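Local coordinates for probable GGDEF family protein (Chromobacterium violaceum, PDB 3NJA) that is of unknown function but, as the PAS domain of a probable GGDEF family protein, probably serves as a sensory or regulatory module for that family's signalling output, at residues B[77-82]-B[99-104]; B[94-99]-B[117-122]. All blocks are in the same frame, centred on the assembly; numbering follows the deposited sequence.

Interaction 1: residues B[77-82]-B[99-104]; sequences DRPFDV and RNHIQR. With SO4 (sulfate ion), chain G.
From the loop before strand 80-87, D77 binds both H101 and I102 of strand 93-104. Its OD2, met on the syn side, accepts a nearly straight bond (169°) from H101 ND1 at 2.7 Å and lies in the imidazole plane, while its OD1 takes the backbone N of I102 at 2.9 Å from above the carboxylate plane. CG lies anti to the backbone N (chi1 169°), carrying both oxygens across; aspartate can thus take a side-chain and a backbone N-H at once. Two residues on, P79 places CB over one face of the H101 ring, 3.9 Å from its centroid in a CH-pi contact, and over the R99 guanidinium, offset toward its rim. That guanidinium is held by its edge: NH2 forms a salt bridge to D81 OD1 at 3.2 Å, while NE and NH1 donate to O4 and O3 of a sulfate probably taken up from the crystallisation liquor. On the other face of the sheet, N100 CB sits 3.6 Å from the F80 ring centroid, and the amide stacks on the ring with planes 15° apart. N100 N bonds to F80 O at 2.6 Å. E98 holds the N100 amide. Beyond, strand 110-119 flanks 93-104, stacking W114 on H101, and H73 of the second subunit stacks on F80.

Interaction 2: residues B[94-99]-B[117-122]; sequences RELLER and VIDMTE. With SO4 (sulfate ion), chain G.
Backbone bonds join L97 and I118 as an antiparallel hydrogen-bonded pair: L97 N donates to I118 O at 2.7 Å and I118 N to L97 O at 2.6 Å. Past D119 the chain leaves the strand, yet E95 still engages it. M120 N donates to E95 O at 2.9 Å, and T121 N adds a weak bond to the same oxygen. E95 N in turn donates to T121 OG1 at 2.7 Å. Threonine fits here because its hydroxyl stands in for the backbone acceptor that a regular strand would offer.

Charge adds to this. R94 bends at chi2 (-70°) and reaches across toward T121, where its NH1 also forms a salt bridge with D119 OD2 at 3.3 Å, the guanidinium and carboxylate planes 72° apart. E95 OE1 instead forms a salt bridge with R68 of the third subunit. Among the uncharged partners of the acids, D119 OD1 takes a weak bond from T121 N within the same segment, and E98 OE1 is hydrogen-bonded to Y84 OH.

The apolar contacts lie on both faces. With L97 and I118 goes the selenomethionine M120, whose extended chain brings CE to within 3.6 Å of L97 CB. On the face of L96, E98 and V117, the V117 and E98 side chains lie side by side, with V117 CG1 3.8 Å from E98 CG, and L96 CD1 touches D119 CA.

D119, M120 and T121 probably correspond to the DIT motif (Asp, a hydrophobic residue, Thr) found at the C-terminal end of many PAS domains, where the final strand passes into the linker to an effector.

In the fold
Strand 93-104 is the middle of a three-stranded antiparallel sheet, and the two contacts occupy its two edges: interaction 1 pairs it with strand 80-87, interaction 2 with strand 110-119. Their centres are 16 Å apart, and they meet around R99, which belongs to both and through which the sulfate is bound. A probable hydrogen bond from E98 N to V82 O, 2.9 Å, joins them directly, and D81 CB lies 4.2 Å from L97 CD1. E98 also hydrogen-bonds a glycerol, probably a crystallisation additive, which may mark a pocket. W21 and Y54 of the second subunit pack on N100 and E98, and V117 pairs antiparallel with a strand of that subunit, consistent with an intertwined dimer.

Interaction 1: residues B[77-82]-B[99-104]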
loop_
_atom_site.group_PDB
_atom_site.type_symbol
_atom_site.label_atom_id
_atom_site.label_comp_id
_atom_site.label_asym_id
_atom_site.label_seq_id
_atom_site.Cartn_x
_atom_site.Cartn_y
_atom_site.Cartn_z
ATOM N N ASP B 77 -9.817 -0.057 -5.745
ATOM C CA ASP B 77 -9.904 -0.429 -4.345
ATOM C C ASP B 77 -8.503 -0.456 -3.763
ATOM O O ASP B 77 -7.582 -0.991 -4.374
ATOM C CB ASP B 77 -10.555 -1.803 -4.188
ATOM C CG ASP B 77 -10.429 -2.347 -2.782
ATOM O OD1 ASP B 77 -10.366 -1.540 -1.827
ATOM O OD2 ASP B 77 -10.398 -3.585 -2.637
ATOM N N ARG B 78 -8.340 0.137 -2.588
ATOM C CA ARG B 78 -7.066 0.118 -1.896
ATOM C C ARG B 78 -7.324 -0.372 -0.487
ATOM O O ARG B 78 -7.425 0.431 0.444
ATOM C CB ARG B 78 -6.443 1.515 -1.882
ATOM C CG ARG B 78 -6.064 2.031 -3.271
ATOM C CD ARG B 78 -4.812 1.347 -3.804
ATOM N NE ARG B 78 -3.592 2.002 -3.337
ATOM C CZ ARG B 78 -2.383 1.443 -3.343
ATOM N NH1 ARG B 78 -2.213 0.201 -3.787
ATOM N NH2 ARG B 78 -1.339 2.127 -2.894
ATOM N N PRO B 79 -7.415 -1.699 -0.324
ATOM C CA PRO B 79 -7.945 -2.249 0.920
ATOM C C PRO B 79 -6.999 -1.988 2.102
ATOM O O PRO B 79 -5.825 -1.659 1.901
ATOM C CB PRO B 79 -8.068 -3.755 0.623
ATOM C CG PRO B 79 -7.555 -3.955 -0.779
ATOM C CD PRO B 79 -6.762 -2.737 -1.128
ATOM N N PHE B 80 -7.518 -2.112 3.320
ATOM C CA PHE B 80 -6.695 -1.941 4.514
ATOM C C PHE B 80 -7.323 -2.533 5.767
ATOM O O PHE B 80 -8.513 -2.864 5.799
ATOM C CB PHE B 80 -6.384 -0.466 4.752
ATOM C CG PHE B 80 -7.601 0.381 4.964
ATOM C CD1 PHE B 80 -7.967 0.783 6.243
ATOM C CD2 PHE B 80 -8.380 0.780 3.882
ATOM C CE1 PHE B 80 -9.086 1.575 6.447
ATOM C CE2 PHE B 80 -9.498 1.569 4.070
ATOM C CZ PHE B 80 -9.856 1.965 5.362
ATOM N N ASP B 81 -6.498 -2.651 6.800
ATOM C CA ASP B 81 -6.927 -3.201 8.065
ATOM C C ASP B 81 -7.104 -2.132 9.131
ATOM O O ASP B 81 -6.485 -1.064 9.075
ATOM C CB ASP B 81 -5.915 -4.229 8.547
ATOM C CG ASP B 81 -5.777 -5.388 7.592
ATOM O OD1 ASP B 81 -6.815 -5.985 7.210
ATOM O OD2 ASP B 81 -4.624 -5.703 7.226
ATOM N N VAL B 82 -7.966 -2.436 10.100
ATOM C CA VAL B 82 -8.097 -1.652 11.320
ATOM C C VAL B 82 -8.371 -2.601 12.492
ATOM O O VAL B 82 -9.180 -3.523 12.377
ATOM C CB VAL B 82 -9.235 -0.633 11.226
ATOM C CG1 VAL B 82 -9.047 0.431 12.276
ATOM C CG2 VAL B 82 -9.267 0.009 9.856
ATOM N N ARG B 99 -11.306 -5.688 7.789
ATOM C CA ARG B 99 -10.695 -5.415 6.507
ATOM C C ARG B 99 -11.601 -4.492 5.706
ATOM O O ARG B 99 -12.796 -4.756 5.556
ATOM C CB ARG B 99 -10.375 -6.704 5.756
ATOM C CG ARG B 99 -9.307 -6.495 4.716
ATOM C CD ARG B 99 -8.988 -7.756 3.947
ATOM N NE ARG B 99 -8.119 -7.472 2.814
ATOM C CZ ARG B 99 -7.033 -6.705 2.869
ATOM N NH1 ARG B 99 -6.310 -6.510 1.773
ATOM N NH2 ARG B 99 -6.657 -6.137 4.008
ATOM N N ASN B 100 -11.024 -3.395 5.225
ATOM C CA ASN B 100 -11.774 -2.388 4.489
ATOM C C ASN B 100 -11.397 -2.362 3.035
ATOM O O ASN B 100 -10.225 -2.479 2.692
ATOM C CB ASN B 100 -11.565 -1.004 5.084
ATOM C CG ASN B 100 -12.087 -0.913 6.503
ATOM O OD1 ASN B 100 -13.101 -0.257 6.765
ATOM N ND2 ASN B 100 -11.413 -1.606 7.425
ATOM N N HIS B 101 -12.417 -2.221 2.199
ATOM C CA HIS B 101 -12.273 -2.079 0.767
ATOM C C HIS B 101 -13.029 -0.825 0.376
ATOM O O HIS B 101 -14.141 -0.606 0.841
ATOM C CB HIS B 101 -12.901 -3.277 0.072
ATOM C CG HIS B 101 -12.176 -4.561 0.315
ATOM N ND1 HIS B 101 -11.218 -5.049 -0.545
ATOM C CD2 HIS B 101 -12.266 -5.458 1.325
ATOM C CE1 HIS B 101 -10.751 -6.195 -0.084
ATOM N NE2 HIS B 101 -11.372 -6.468 1.049
ATOM N N ILE B 102 -12.432 0.006 -0.469
ATOM C CA ILE B 102 -13.100 1.222 -0.909
ATOM C C ILE B 102 -13.641 1.061 -2.320
ATOM O O ILE B 102 -13.036 0.396 -3.147
ATOM C CB ILE B 102 -12.135 2.397 -0.908
ATOM C CG1 ILE B 102 -11.268 2.342 0.347
ATOM C CG2 ILE B 102 -12.894 3.720 -1.061
ATOM C CD1 ILE B 102 -10.344 3.518 0.491
ATOM N N GLN B 103 -14.782 1.676 -2.592
ATOM C CA GLN B 103 -15.385 1.599 -3.912
ATOM C C GLN B 103 -15.812 2.996 -4.320
ATOM O O GLN B 103 -16.731 3.581 -3.725
ATOM C CB GLN B 103 -16.565 0.621 -3.924
ATOM C CG GLN B 103 -17.915 1.222 -4.321
ATOM C CD GLN B 103 -18.466 0.628 -5.610
ATOM O OE1 GLN B 103 -19.481 1.093 -6.137
ATOM N NE2 GLN B 103 -17.797 -0.401 -6.126
ATOM N N ARG B 104 -15.123 3.540 -5.322
ATOM C CA ARG B 104 -15.324 4.930 -5.702
ATOM C C ARG B 104 -16.236 5.062 -6.901
ATOM O O ARG B 104 -16.590 4.075 -7.540
ATOM C CB ARG B 104 -13.987 5.606 -5.982
ATOM C CG ARG B 104 -13.097 5.651 -4.770
ATOM C CD ARG B 104 -11.869 6.474 -5.029
ATOM N NE ARG B 104 -10.906 6.366 -3.940
ATOM C CZ ARG B 104 -10.968 7.078 -2.819
ATOM N NH1 ARG B 104 -11.964 7.940 -2.637
ATOM N NH2 ARG B 104 -10.033 6.931 -1.886
HETATM S S SO4 G . -7.433 -8.503 -0.663
HETATM O O1 SO4 G . -8.090 -8.939 -1.892
HETATM O O2 SO4 G . -6.010 -8.841 -0.751
HETATM O O3 SO4 G . -7.591 -7.056 -0.544
HETATM O O4 SO4 G . -8.062 -9.157 0.489
#

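Interaction 2: residues B[94-99]-B[117-122]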
loop_
_atom_site.group_PDB
_atom_site.type_symbol
_atom_site.label_atom_id
_atom_site.label_comp_id
_atom_site.label_asym_id
_atom_site.label_seq_id
_atom_site.Cartn_x
_atom_site.Cartn_y
_atom_site.Cartn_z
ATOM N N ARG B 94 -14.447 -6.910 23.285
ATOM C CA ARG B 94 -13.959 -7.741 22.184
ATOM C C ARG B 94 -12.943 -7.026 21.312
ATOM O O ARG B 94 -13.117 -5.857 20.988
ATOM C CB ARG B 94 -15.133 -8.221 21.322
ATOM C CG ARG B 94 -16.004 -9.270 22.009
ATOM C CD ARG B 94 -15.256 -10.590 22.128
ATOM N NE ARG B 94 -15.956 -11.585 22.929
ATOM C CZ ARG B 94 -15.648 -12.878 22.947
ATOM N NH1 ARG B 94 -14.662 -13.336 22.197
ATOM N NH2 ARG B 94 -16.337 -13.720 23.706
ATOM N N GLU B 95 -11.881 -7.734 20.939
ATOM C CA GLU B 95 -10.908 -7.222 19.971
ATOM C C GLU B 95 -11.261 -7.630 18.539
ATOM O O GLU B 95 -11.409 -8.818 18.235
ATOM C CB GLU B 95 -9.508 -7.711 20.309
ATOM C CG GLU B 95 -8.993 -7.193 21.626
ATOM C CD GLU B 95 -7.677 -7.837 22.019
ATOM O OE1 GLU B 95 -6.606 -7.229 21.771
ATOM O OE2 GLU B 95 -7.720 -8.960 22.574
ATOM N N LEU B 96 -11.406 -6.643 17.664
ATOM C CA LEU B 96 -11.781 -6.920 16.272
ATOM C C LEU B 96 -10.693 -6.624 15.225
ATOM O O LEU B 96 -9.929 -5.649 15.342
ATOM C CB LEU B 96 -13.067 -6.163 15.919
ATOM C CG LEU B 96 -14.373 -6.902 16.235
ATOM C CD1 LEU B 96 -14.230 -7.814 17.448
ATOM C CD2 LEU B 96 -15.552 -5.945 16.386
ATOM N N LEU B 97 -10.628 -7.471 14.202
ATOM C CA LEU B 97 -9.871 -7.141 12.996
ATOM C C LEU B 97 -10.830 -6.873 11.838
ATOM O O LEU B 97 -11.729 -7.666 11.565
ATOM C CB LEU B 97 -8.886 -8.245 12.622
ATOM C CG LEU B 97 -8.030 -7.836 11.417
ATOM C CD1 LEU B 97 -7.302 -6.542 11.712
ATOM C CD2 LEU B 97 -7.043 -8.925 11.042
ATOM N N GLU B 98 -10.640 -5.748 11.164
ATOM C CA GLU B 98 -11.591 -5.316 10.157
ATOM C C GLU B 98 -10.882 -5.023 8.849
ATOM O O GLU B 98 -9.957 -4.211 8.789
ATOM C CB GLU B 98 -12.338 -4.075 10.644
ATOM C CG GLU B 98 -13.391 -3.518 9.696
ATOM C CD GLU B 98 -13.959 -2.179 10.181
ATOM O OE1 GLU B 98 -14.782 -2.181 11.127
ATOM O OE2 GLU B 98 -13.572 -1.121 9.629
ATOM N N ARG B 99 -11.306 -5.688 7.789
ATOM C CA ARG B 99 -10.695 -5.415 6.507
ATOM C C ARG B 99 -11.601 -4.492 5.706
ATOM O O ARG B 99 -12.796 -4.756 5.556
ATOM C CB ARG B 99 -10.375 -6.704 5.756
ATOM C CG ARG B 99 -9.307 -6.495 4.716
ATOM C CD ARG B 99 -8.988 -7.756 3.947
ATOM N NE ARG B 99 -8.119 -7.472 2.814
ATOM C CZ ARG B 99 -7.033 -6.705 2.869
ATOM N NH1 ARG B 99 -6.310 -6.510 1.773
ATOM N NH2 ARG B 99 -6.657 -6.137 4.008
ATOM N N VAL B 117 -15.142 -8.438 9.357
ATOM C CA VAL B 117 -14.671 -8.260 10.717
ATOM C C VAL B 117 -14.440 -9.610 11.334
ATOM O O VAL B 117 -15.258 -10.514 11.193
ATOM C CB VAL B 117 -15.697 -7.544 11.573
ATOM C CG1 VAL B 117 -15.411 -6.062 11.613
ATOM C CG2 VAL B 117 -17.092 -7.836 11.050
ATOM N N ILE B 118 -13.314 -9.741 12.013
ATOM C CA ILE B 118 -13.011 -10.953 12.742
ATOM C C ILE B 118 -12.828 -10.618 14.209
ATOM O O ILE B 118 -12.046 -9.730 14.564
ATOM C CB ILE B 118 -11.720 -11.606 12.228
ATOM C CG1 ILE B 118 -11.908 -12.144 10.803
ATOM C CG2 ILE B 118 -11.272 -12.695 13.177
ATOM C CD1 ILE B 118 -11.769 -11.079 9.702
ATOM N N ASP B 119 -13.578 -11.318 15.054
ATOM C CA ASP B 119 -13.390 -11.267 16.490
ATOM C C ASP B 119 -12.188 -12.158 16.777
ATOM O O ASP B 119 -12.254 -13.382 16.606
ATOM C CB ASP B 119 -14.655 -11.782 17.201
ATOM C CG ASP B 119 -14.508 -11.866 18.734
ATOM O OD1 ASP B 119 -13.388 -12.109 19.231
ATOM O OD2 ASP B 119 -15.531 -11.709 19.444
HETATM N N MSE B 120 -11.082 -11.544 17.189
HETATM C CA MSE B 120 -9.895 -12.302 17.566
HETATM C C MSE B 120 -9.696 -12.360 19.080
HETATM O O MSE B 120 -8.697 -12.885 19.566
HETATM C CB MSE B 120 -8.659 -11.726 16.907
HETATM C CG MSE B 120 -8.538 -10.232 17.026
HETATM SE SE MSE B 120 -7.222 -9.545 15.733
HETATM C CE MSE B 120 -7.611 -7.654 15.962
ATOM N N THR B 121 -10.642 -11.803 19.819
ATOM C CA THR B 121 -10.670 -12.002 21.255
ATOM C C THR B 121 -10.355 -13.455 21.569
ATOM O O THR B 121 -10.954 -14.374 21.000
ATOM C CB THR B 121 -12.034 -11.662 21.831
ATOM O OG1 THR B 121 -12.347 -10.299 21.517
ATOM C CG2 THR B 121 -12.036 -11.865 23.331
ATOM N N GLU B 122 -9.397 -13.648 22.467
ATOM C CA GLU B 122 -8.903 -14.974 22.812
ATOM C C GLU B 122 -9.833 -15.676 23.802
ATOM O O GLU B 122 -10.222 -16.826 23.594
ATOM C CB GLU B 122 -7.488 -14.879 23.397
ATOM C CG GLU B 122 -6.668 -13.690 22.898
ATOM C CD GLU B 122 -7.005 -12.394 23.624
ATOM O OE1 GLU B 122 -6.354 -12.099 24.652
ATOM O OE2 GLU B 122 -7.918 -11.668 23.166
HETATM S S SO4 G . -7.433 -8.503 -0.663
HETATM O O1 SO4 G . -8.090 -8.939 -1.892
HETATM O O2 SO4 G . -6.010 -8.841 -0.751
HETATM O O3 SO4 G . -7.591 -7.056 -0.544
HETATM O O4 SO4 G . -8.062 -9.157 0.489
#